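Side-chain contacts in CPXV018 protein (Cowpox virus, PDB 4PDC), which probably serves as a secreted MHC class I-like decoy that binds the activating receptor NKG2D and blunts immune attack on infected cells: residues V21-D24 with Q29-T32; I31-K36 with N57-F62; F63-R68 with E122-K127. The protein carries 2 engineered substitutions. All coordinates share one frame; numbering follows the deposited sequence.

Interaction 1 (V21-D24 with Q29-T32); sequences VDVD and QIIT. Engineered in segment 21-24: Asp-24 (natural residue Tyr).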
loop_
_atom_site.group_PDB
_atom_site.type_symbol
_atom_site.label_atom_id
_atom_site.label_comp_id
_atom_site.label_asym_id
_atom_site.label_seq_id
_atom_site.Cartn_x
_atom_site.Cartn_y
_atom_site.Cartn_z
ATOM N N VAL E 21 -11.877 7.842 15.886
ATOM C CA VAL E 21 -11.631 6.448 15.541
ATOM C C VAL E 21 -11.326 5.648 16.802
ATOM O O VAL E 21 -10.598 6.117 17.675
ATOM C CB VAL E 21 -10.465 6.288 14.554
ATOM C CG1 VAL E 21 -10.414 4.859 14.035
ATOM C CG2 VAL E 21 -10.597 7.271 13.396
ATOM N N ASP E 22 -11.908 4.452 16.885
ATOM C CA ASP E 22 -11.638 3.492 17.953
ATOM C C ASP E 22 -11.023 2.230 17.366
ATOM O O ASP E 22 -11.530 1.687 16.383
ATOM C CB ASP E 22 -12.917 3.120 18.708
ATOM C CG ASP E 22 -13.590 4.315 19.348
ATOM O OD1 ASP E 22 -12.877 5.202 19.857
ATOM O OD2 ASP E 22 -14.838 4.363 19.339
ATOM N N VAL E 23 -9.933 1.767 17.969
ATOM C CA VAL E 23 -9.316 0.508 17.567
ATOM C C VAL E 23 -9.521 -0.516 18.669
ATOM O O VAL E 23 -9.069 -0.320 19.799
ATOM C CB VAL E 23 -7.821 0.663 17.286
ATOM C CG1 VAL E 23 -7.261 -0.615 16.682
ATOM C CG2 VAL E 23 -7.575 1.842 16.352
ATOM N N ASP E 24 -10.202 -1.605 18.332
ATOM C CA ASP E 24 -10.506 -2.656 19.294
ATOM C C ASP E 24 -9.765 -3.938 18.937
ATOM O O ASP E 24 -9.825 -4.399 17.796
ATOM C CB ASP E 24 -12.015 -2.932 19.345
ATOM C CG ASP E 24 -12.831 -1.703 19.719
ATOM O OD1 ASP E 24 -12.289 -0.799 20.385
ATOM O OD2 ASP E 24 -14.025 -1.648 19.352
ATOM N N GLN E 29 -11.021 -2.026 23.526
ATOM C CA GLN E 29 -10.411 -0.841 22.932
ATOM C C GLN E 29 -8.959 -0.701 23.370
ATOM O O GLN E 29 -8.655 -0.788 24.563
ATOM C CB GLN E 29 -11.198 0.414 23.311
ATOM C CG GLN E 29 -10.784 1.651 22.539
ATOM C CD GLN E 29 -11.434 2.910 23.073
ATOM O OE1 GLN E 29 -11.023 3.443 24.102
ATOM N NE2 GLN E 29 -12.459 3.386 22.383
ATOM N N ILE E 30 -8.069 -0.483 22.401
ATOM C CA ILE E 30 -6.640 -0.368 22.675
ATOM C C ILE E 30 -6.079 0.983 22.230
ATOM O O ILE E 30 -5.076 1.447 22.766
ATOM C CB ILE E 30 -5.838 -1.499 21.987
ATOM C CG1 ILE E 30 -6.007 -1.455 20.464
ATOM C CG2 ILE E 30 -6.272 -2.855 22.531
ATOM C CD1 ILE E 30 -4.990 -2.298 19.708
ATOM N N ILE E 31 -6.728 1.601 21.247
ATOM C CA ILE E 31 -6.311 2.902 20.733
ATOM C C ILE E 31 -7.543 3.763 20.477
ATOM O O ILE E 31 -8.607 3.246 20.134
ATOM C CB ILE E 31 -5.496 2.768 19.423
ATOM C CG1 ILE E 31 -4.237 1.926 19.641
ATOM C CG2 ILE E 31 -5.102 4.132 18.879
ATOM C CD1 ILE E 31 -3.603 1.456 18.345
ATOM N N THR E 32 -7.401 5.073 20.645
ATOM C CA THR E 32 -8.465 5.999 20.281
ATOM C C THR E 32 -7.869 7.265 19.677
ATOM O O THR E 32 -6.729 7.632 19.964
ATOM C CB THR E 32 -9.363 6.354 21.492
ATOM O OG1 THR E 32 -10.529 7.056 21.040
ATOM C CG2 THR E 32 -8.615 7.197 22.508
HETATM O O HOH W 1 -14.273 1.024 21.236
#
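Val-23 N donates to Ile-31 O over 2.9 Å. The carbonyl of Val-23 is gripped twice. Ile-30 N reaches Val-23 O at 2.8 Å, and Ile-31 N adds a weak, longer bond to the same oxygen. Two consecutive residues thus face one, a classic beta bulge, and the register slips so that Asp-24 pairs with Gln-29.

On one face of the hairpin Asp-22, Gln-29 and Thr-32 are polar, as suits partly exposed positions; Asp-24, an engineered residue, also lies on this face. Thr-32 places OG1 opposite its backbone N (chi1 -169°), and from there the hydroxyl donates to Asp-22 OD1 at 3.2 Å. The two side chains lie alongside each other, pointing the same way. Gln-29 runs out extended from the neighbouring strand, bringing its amide near the Asp-22 carboxylate without a good bonding angle. A water donates to Asp-24 OD1 at 2.8 Å and accepts a weak bond from Gln-29 NE2, linking the side chains of this pair.

The other face is aliphatic. Val-23 and Ile-31 stand side by side there, Val-23 CB 3.8 Å from Ile-31 CB. Ile-30, the inserted residue of the bulge, lies beside this face, and Ile-30 CG1 is 4.1 Å from Val-23 CG1. Beta-branched residues suit extended strands, and here they present an apolar surface to helix 51-64: Phe-59 packs on Val-23, and Tyr-55 on Ile-31. This is a bulged antiparallel hairpin of strands 16-25 and 29-33, part of the beta floor of an MHC class I-like platform.

Interaction 2 (I31-K36 with N57-F62); sequences ITFDGK and NVFSEF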
loop_
_atom_site.group_PDB
_atom_site.type_symbol
_atom_site.label_atom_id
_atom_site.label_comp_id
_atom_site.label_asym_id
_atom_site.label_seq_id
_atom_site.Cartn_x
_atom_site.Cartn_y
_atom_site.Cartn_z
ATOM N N ILE E 31 -6.728 1.601 21.247
ATOM C CA ILE E 31 -6.311 2.902 20.733
ATOM C C ILE E 31 -7.543 3.763 20.477
ATOM O O ILE E 31 -8.607 3.246 20.134
ATOM C CB ILE E 31 -5.496 2.768 19.423
ATOM C CG1 ILE E 31 -4.237 1.926 19.641
ATOM C CG2 ILE E 31 -5.102 4.132 18.879
ATOM C CD1 ILE E 31 -3.603 1.456 18.345
ATOM N N THR E 32 -7.401 5.073 20.645
ATOM C CA THR E 32 -8.465 5.999 20.281
ATOM C C THR E 32 -7.869 7.265 19.677
ATOM O O THR E 32 -6.729 7.632 19.964
ATOM C CB THR E 32 -9.363 6.354 21.492
ATOM O OG1 THR E 32 -10.529 7.056 21.040
ATOM C CG2 THR E 32 -8.615 7.197 22.508
ATOM N N PHE E 33 -8.663 7.923 18.842
ATOM C CA PHE E 33 -8.231 9.076 18.062
ATOM C C PHE E 33 -9.381 10.078 18.058
ATOM O O PHE E 33 -10.512 9.704 17.761
ATOM C CB PHE E 33 -7.850 8.638 16.642
ATOM C CG PHE E 33 -7.524 9.772 15.707
ATOM C CD1 PHE E 33 -6.286 10.384 15.744
ATOM C CD2 PHE E 33 -8.452 10.204 14.771
ATOM C CE1 PHE E 33 -5.983 11.421 14.876
ATOM C CE2 PHE E 33 -8.153 11.236 13.899
ATOM C CZ PHE E 33 -6.918 11.846 13.952
ATOM N N ASP E 34 -9.101 11.333 18.412
ATOM C CA ASP E 34 -10.158 12.332 18.604
ATOM C C ASP E 34 -10.252 13.347 17.465
ATOM O O ASP E 34 -10.907 14.383 17.603
ATOM C CB ASP E 34 -9.950 13.078 19.932
ATOM C CG ASP E 34 -8.640 13.858 19.984
ATOM O OD1 ASP E 34 -8.054 14.161 18.921
ATOM O OD2 ASP E 34 -8.196 14.180 21.109
ATOM N N GLY E 35 -9.596 13.051 16.349
ATOM C CA GLY E 35 -9.572 13.954 15.214
ATOM C C GLY E 35 -8.252 14.690 15.119
ATOM O O GLY E 35 -7.839 15.097 14.034
ATOM N N LYS E 36 -7.589 14.851 16.260
ATOM C CA LYS E 36 -6.308 15.548 16.333
ATOM C C LYS E 36 -5.215 14.625 16.855
ATOM O O LYS E 36 -4.212 14.391 16.183
ATOM C CB LYS E 36 -6.423 16.780 17.234
ATOM C CG LYS E 36 -5.111 17.530 17.451
ATOM C CD LYS E 36 -5.277 18.662 18.452
ATOM C CE LYS E 36 -3.950 19.355 18.726
ATOM N NZ LYS E 36 -4.039 20.318 19.861
ATOM N N ASN E 57 -1.522 8.951 11.146
ATOM C CA ASN E 57 -1.489 9.417 9.769
ATOM C C ASN E 57 -2.644 8.862 8.940
ATOM O O ASN E 57 -3.313 9.607 8.228
ATOM C CB ASN E 57 -0.158 9.041 9.114
ATOM C CG ASN E 57 0.995 9.892 9.607
ATOM O OD1 ASN E 57 0.828 11.080 9.887
ATOM N ND2 ASN E 57 2.175 9.290 9.716
ATOM N N VAL E 58 -2.868 7.555 9.025
ATOM C CA VAL E 58 -3.952 6.926 8.283
ATOM C C VAL E 58 -5.305 7.496 8.697
ATOM O O VAL E 58 -6.170 7.720 7.855
ATOM C CB VAL E 58 -3.960 5.397 8.485
ATOM C CG1 VAL E 58 -5.201 4.771 7.857
ATOM C CG2 VAL E 58 -2.704 4.786 7.890
ATOM N N PHE E 59 -5.493 7.715 9.994
ATOM C CA PHE E 59 -6.775 8.203 10.489
ATOM C C PHE E 59 -7.008 9.654 10.066
ATOM O O PHE E 59 -8.088 9.996 9.584
ATOM C CB PHE E 59 -6.856 8.068 12.015
ATOM C CG PHE E 59 -6.854 6.639 12.507
ATOM C CD1 PHE E 59 -6.906 5.572 11.617
ATOM C CD2 PHE E 59 -6.797 6.363 13.866
ATOM C CE1 PHE E 59 -6.900 4.261 12.072
ATOM C CE2 PHE E 59 -6.790 5.050 14.328
ATOM C CZ PHE E 59 -6.842 4.002 13.430
ATOM N N SER E 60 -6.002 10.506 10.235
ATOM C CA SER E 60 -6.134 11.912 9.851
ATOM C C SER E 60 -6.453 12.040 8.364
ATOM O O SER E 60 -7.350 12.792 7.972
ATOM C CB SER E 60 -4.857 12.688 10.182
ATOM O OG SER E 60 -4.605 12.681 11.574
ATOM N N GLU E 61 -5.729 11.286 7.542
ATOM C CA GLU E 61 -5.943 11.300 6.100
ATOM C C GLU E 61 -7.322 10.753 5.724
ATOM O O GLU E 61 -7.946 11.236 4.781
ATOM C CB GLU E 61 -4.849 10.497 5.393
ATOM C CG GLU E 61 -3.454 11.100 5.514
ATOM C CD GLU E 61 -3.274 12.364 4.691
ATOM O OE1 GLU E 61 -4.187 12.714 3.913
ATOM O OE2 GLU E 61 -2.211 13.011 4.823
ATOM N N PHE E 62 -7.795 9.747 6.457
ATOM C CA PHE E 62 -9.123 9.180 6.213
ATOM C C PHE E 62 -10.189 10.268 6.211
ATOM O O PHE E 62 -11.068 10.292 5.348
ATOM C CB PHE E 62 -9.466 8.119 7.267
ATOM C CG PHE E 62 -10.859 7.555 7.133
ATOM C CD1 PHE E 62 -11.093 6.428 6.367
ATOM C CD2 PHE E 62 -11.932 8.152 7.781
ATOM C CE1 PHE E 62 -12.378 5.908 6.242
ATOM C CE2 PHE E 62 -13.212 7.635 7.665
ATOM C CZ PHE E 62 -13.433 6.516 6.892
HETATM O O HOH W 2 -3.585 14.174 13.295
#
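Phe-33 and Phe-59 meet as an offset edge-to-face pair, centroids 5.8 Å apart and planes at 67°, with the edge of Phe-59 turned toward the face of Phe-33. The side chains slide past each other in opposite directions, so each methylene meets the other's ring. Phe-59 CB sits over the Phe-33 face, 3.9 Å from its centroid and close to the ring normal, a CH-pi contact; in return Phe-33 CB lies at the Phe-59 edge, 3.7 Å from Phe-59 CD2. Phe-33 gets there by holding CG trans to its backbone N (chi1 174°), which sends the ring from the strand out toward the helix. Ser-60, one residue on from Phe-59, brings OG to 3.4 Å from Phe-33 CZ, an oblique approach. Its small side chain suits this margin of the contact, and its hydroxyl is also bonded to Lys-56 O within the helix.

A helix packed across an antiparallel sheet is the plan of an MHC class I-like platform; here aromatic side chains fill the interface. Val-21 of the adjoining strand also packs on Phe-59, and Phe-8 meets the Phe-59 ring edge-to-face.

Beyond the strand end, the chain curls back over Phe-33. Gly-35 N lies on the face of the Phe-33 ring opposite Phe-59 CB, toward the rim and 3.3 Å above the plane. Glycine suits a backbone with phi 103°, where a beta carbon would crowd the preceding carbonyl. Asp-34 fixes the curl: its OD1 accepts from Lys-36 N at 2.8 Å, an Asx turn, and also takes Asp-37 N.

Interaction 3 (F63-R68 with E122-K127); sequences FSLFRR and EFRLKK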
loop_
_atom_site.group_PDB
_atom_site.type_symbol
_atom_site.label_atom_id
_atom_site.label_comp_id
_atom_site.label_asym_id
_atom_site.label_seq_id
_atom_site.Cartn_x
_atom_site.Cartn_y
_atom_site.Cartn_z
ATOM N N PHE E 63 -10.104 11.175 7.179
ATOM C CA PHE E 63 -11.088 12.243 7.298
ATOM C C PHE E 63 -10.807 13.405 6.350
ATOM O O PHE E 63 -11.728 13.968 5.764
ATOM C CB PHE E 63 -11.143 12.750 8.738
ATOM C CG PHE E 63 -11.732 11.759 9.700
ATOM C CD1 PHE E 63 -13.093 11.501 9.698
ATOM C CD2 PHE E 63 -10.928 11.086 10.604
ATOM C CE1 PHE E 63 -13.642 10.591 10.582
ATOM C CE2 PHE E 63 -11.470 10.176 11.490
ATOM C CZ PHE E 63 -12.830 9.926 11.477
ATOM N N SER E 64 -9.537 13.760 6.188
ATOM C CA SER E 64 -9.185 14.934 5.395
ATOM C C SER E 64 -9.351 14.667 3.900
ATOM O O SER E 64 -9.442 15.600 3.109
ATOM C CB SER E 64 -7.753 15.382 5.701
ATOM O OG SER E 64 -6.809 14.422 5.270
ATOM N N LEU E 65 -9.398 13.392 3.521
ATOM C CA LEU E 65 -9.635 13.002 2.133
ATOM C C LEU E 65 -11.129 12.919 1.806
ATOM O O LEU E 65 -11.510 12.835 0.637
ATOM C CB LEU E 65 -8.978 11.652 1.836
ATOM C CG LEU E 65 -7.452 11.620 1.762
ATOM C CD1 LEU E 65 -6.959 10.179 1.761
ATOM C CD2 LEU E 65 -6.959 12.353 0.529
ATOM N N PHE E 66 -11.974 12.927 2.833
ATOM C CA PHE E 66 -13.415 12.856 2.615
ATOM C C PHE E 66 -13.938 14.228 2.216
ATOM O O PHE E 66 -13.849 15.184 2.985
ATOM C CB PHE E 66 -14.137 12.353 3.867
ATOM C CG PHE E 66 -15.628 12.223 3.695
ATOM C CD1 PHE E 66 -16.158 11.463 2.663
ATOM C CD2 PHE E 66 -16.497 12.851 4.569
ATOM C CE1 PHE E 66 -17.531 11.340 2.506
ATOM C CE2 PHE E 66 -17.868 12.732 4.417
ATOM C CZ PHE E 66 -18.384 11.979 3.386
ATOM N N ARG E 67 -14.482 14.319 1.008
ATOM C CA ARG E 67 -14.932 15.594 0.468
ATOM C C ARG E 67 -16.388 15.863 0.834
ATOM O O ARG E 67 -17.262 15.909 -0.031
ATOM C CB ARG E 67 -14.742 15.616 -1.049
ATOM C CG ARG E 67 -13.328 15.241 -1.468
ATOM C CD ARG E 67 -12.942 15.852 -2.800
ATOM N NE ARG E 67 -13.613 15.225 -3.935
ATOM C CZ ARG E 67 -13.102 14.232 -4.658
ATOM N NH1 ARG E 67 -11.905 13.730 -4.374
ATOM N NH2 ARG E 67 -13.792 13.737 -5.673
ATOM N N ARG E 68 -16.629 16.039 2.128
ATOM C CA ARG E 68 -17.960 16.319 2.649
ATOM C C ARG E 68 -18.532 17.594 2.032
ATOM O O ARG E 68 -17.850 18.615 1.979
ATOM C CB ARG E 68 -17.902 16.447 4.176
ATOM C CG ARG E 68 -19.229 16.775 4.840
ATOM C CD ARG E 68 -19.112 16.779 6.361
ATOM N NE ARG E 68 -18.739 18.090 6.893
ATOM C CZ ARG E 68 -17.490 18.500 7.101
ATOM N NH1 ARG E 68 -16.460 17.709 6.825
ATOM N NH2 ARG E 68 -17.267 19.712 7.590
ATOM N N GLU E 122 -13.736 2.721 2.270
ATOM C CA GLU E 122 -12.760 1.640 2.144
ATOM C C GLU E 122 -11.521 2.140 1.407
ATOM O O GLU E 122 -10.391 1.898 1.824
ATOM C CB GLU E 122 -13.367 0.437 1.412
ATOM C CG GLU E 122 -12.439 -0.771 1.344
ATOM C CD GLU E 122 -13.069 -1.968 0.651
ATOM O OE1 GLU E 122 -14.240 -1.873 0.231
ATOM O OE2 GLU E 122 -12.386 -3.008 0.527
ATOM N N PHE E 123 -11.759 2.851 0.312
ATOM C CA PHE E 123 -10.709 3.485 -0.475
ATOM C C PHE E 123 -9.804 4.358 0.397
ATOM O O PHE E 123 -8.580 4.223 0.363
ATOM C CB PHE E 123 -11.360 4.310 -1.593
ATOM C CG PHE E 123 -10.407 5.165 -2.380
ATOM C CD1 PHE E 123 -9.795 4.673 -3.521
ATOM C CD2 PHE E 123 -10.162 6.477 -2.006
ATOM C CE1 PHE E 123 -8.936 5.463 -4.257
ATOM C CE2 PHE E 123 -9.301 7.271 -2.736
ATOM C CZ PHE E 123 -8.689 6.766 -3.867
ATOM N N ARG E 124 -10.409 5.232 1.194
ATOM C CA ARG E 124 -9.650 6.190 1.989
ATOM C C ARG E 124 -8.886 5.504 3.127
ATOM O O ARG E 124 -7.861 6.008 3.583
ATOM C CB ARG E 124 -10.589 7.275 2.531
ATOM C CG ARG E 124 -10.919 8.359 1.505
ATOM C CD ARG E 124 -12.287 8.979 1.737
ATOM N NE ARG E 124 -12.521 9.183 3.156
ATOM C CZ ARG E 124 -13.590 8.769 3.826
ATOM N NH1 ARG E 124 -14.596 8.142 3.225
ATOM N NH2 ARG E 124 -13.661 9.018 5.119
ATOM N N LEU E 125 -9.369 4.347 3.569
ATOM C CA LEU E 125 -8.674 3.569 4.591
ATOM C C LEU E 125 -7.508 2.772 4.008
ATOM O O LEU E 125 -6.432 2.702 4.608
ATOM C CB LEU E 125 -9.642 2.612 5.293
ATOM C CG LEU E 125 -8.993 1.564 6.209
ATOM C CD1 LEU E 125 -8.183 2.223 7.310
ATOM C CD2 LEU E 125 -10.043 0.638 6.798
ATOM N N LYS E 126 -7.720 2.173 2.842
ATOM C CA LYS E 126 -6.783 1.175 2.332
ATOM C C LYS E 126 -5.653 1.749 1.486
ATOM O O LYS E 126 -4.884 1.002 0.883
ATOM C CB LYS E 126 -7.542 0.121 1.529
ATOM C CG LYS E 126 -8.396 -0.783 2.409
ATOM C CD LYS E 126 -8.963 -1.955 1.633
ATOM C CE LYS E 126 -9.611 -2.972 2.562
ATOM N NZ LYS E 126 -10.031 -4.186 1.818
ATOM N N LYS E 127 -5.538 3.071 1.450
ATOM C CA LYS E 127 -4.480 3.706 0.679
ATOM C C LYS E 127 -3.115 3.151 1.088
ATOM O O LYS E 127 -2.327 2.747 0.234
ATOM C CB LYS E 127 -4.522 5.219 0.869
ATOM C CG LYS E 127 -3.612 5.993 -0.070
ATOM C CD LYS E 127 -3.911 7.481 0.008
ATOM C CE LYS E 127 -3.019 8.291 -0.915
ATOM N NZ LYS E 127 -3.436 9.725 -0.937
#
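Arg-124 reaches Leu-65 and Phe-66 in two different ways along its length. Its aliphatic root does the first: Arg-124 CG lies 3.8 Å from Leu-65 CB. Beyond that the chain bends sharply at chi3 (41°), which swings the guanidinium out of line with the stem and lays it against Phe-66. Phe-66 CB then stands over one face of the group, toward its rim, 3.6 Å from Arg-124 NH2. Ring and guanidinium planes differ by 35°, so the two cross at a slant. Phe-66 holds its ring opposite its backbone N (chi1 -178°), and the ring meets Trp-117 edge-to-face.

An arginine suits this buried place because the flat head can pack while its N-H groups find acceptors. NE bonds to Phe-62 O near the end of helix 51-64, NH1 to Thr-120 OG1, and the Phe-62 ring adds a cation-pi contact. Those bonds hold the head's rotation. At the margin, the extended Lys-127 touches Leu-65 through a methylene, Lys-127 CD 4.4 Å from Leu-65 CD1.

Close by, Phe-123 stacks on an aromatic side chain of another protein chain, and Arg-67 forms a salt bridge to an acidic one there. An arginine of helix 113-126 packed on the turn that leaves helix 51-64, beside a surface that meets a partner chain, is consistent with an MHC class I-like platform whose helices bind NKG2D.

Interactions 1 and 2 share strand 29-33 and form successive layers: the first joins two strands within the sheet, the second seats helix 51-64 on it. Interaction 3 takes the end of that helix on to helix 113-126. Chemistry follows place. The hairpin is partly buried and relies on backbone bonds, its polar face partly exposed and its aliphatic face turned to the helix; the contact of 31-36 with 57-62 is buried and aromatic; the partly buried contact between the turn after helix 51-64 and helix 113-126 uses a charged group packed on hydrocarbon. Phe-63, from a segment of interaction 3, touches both Val-21 and Phe-33, linking all three.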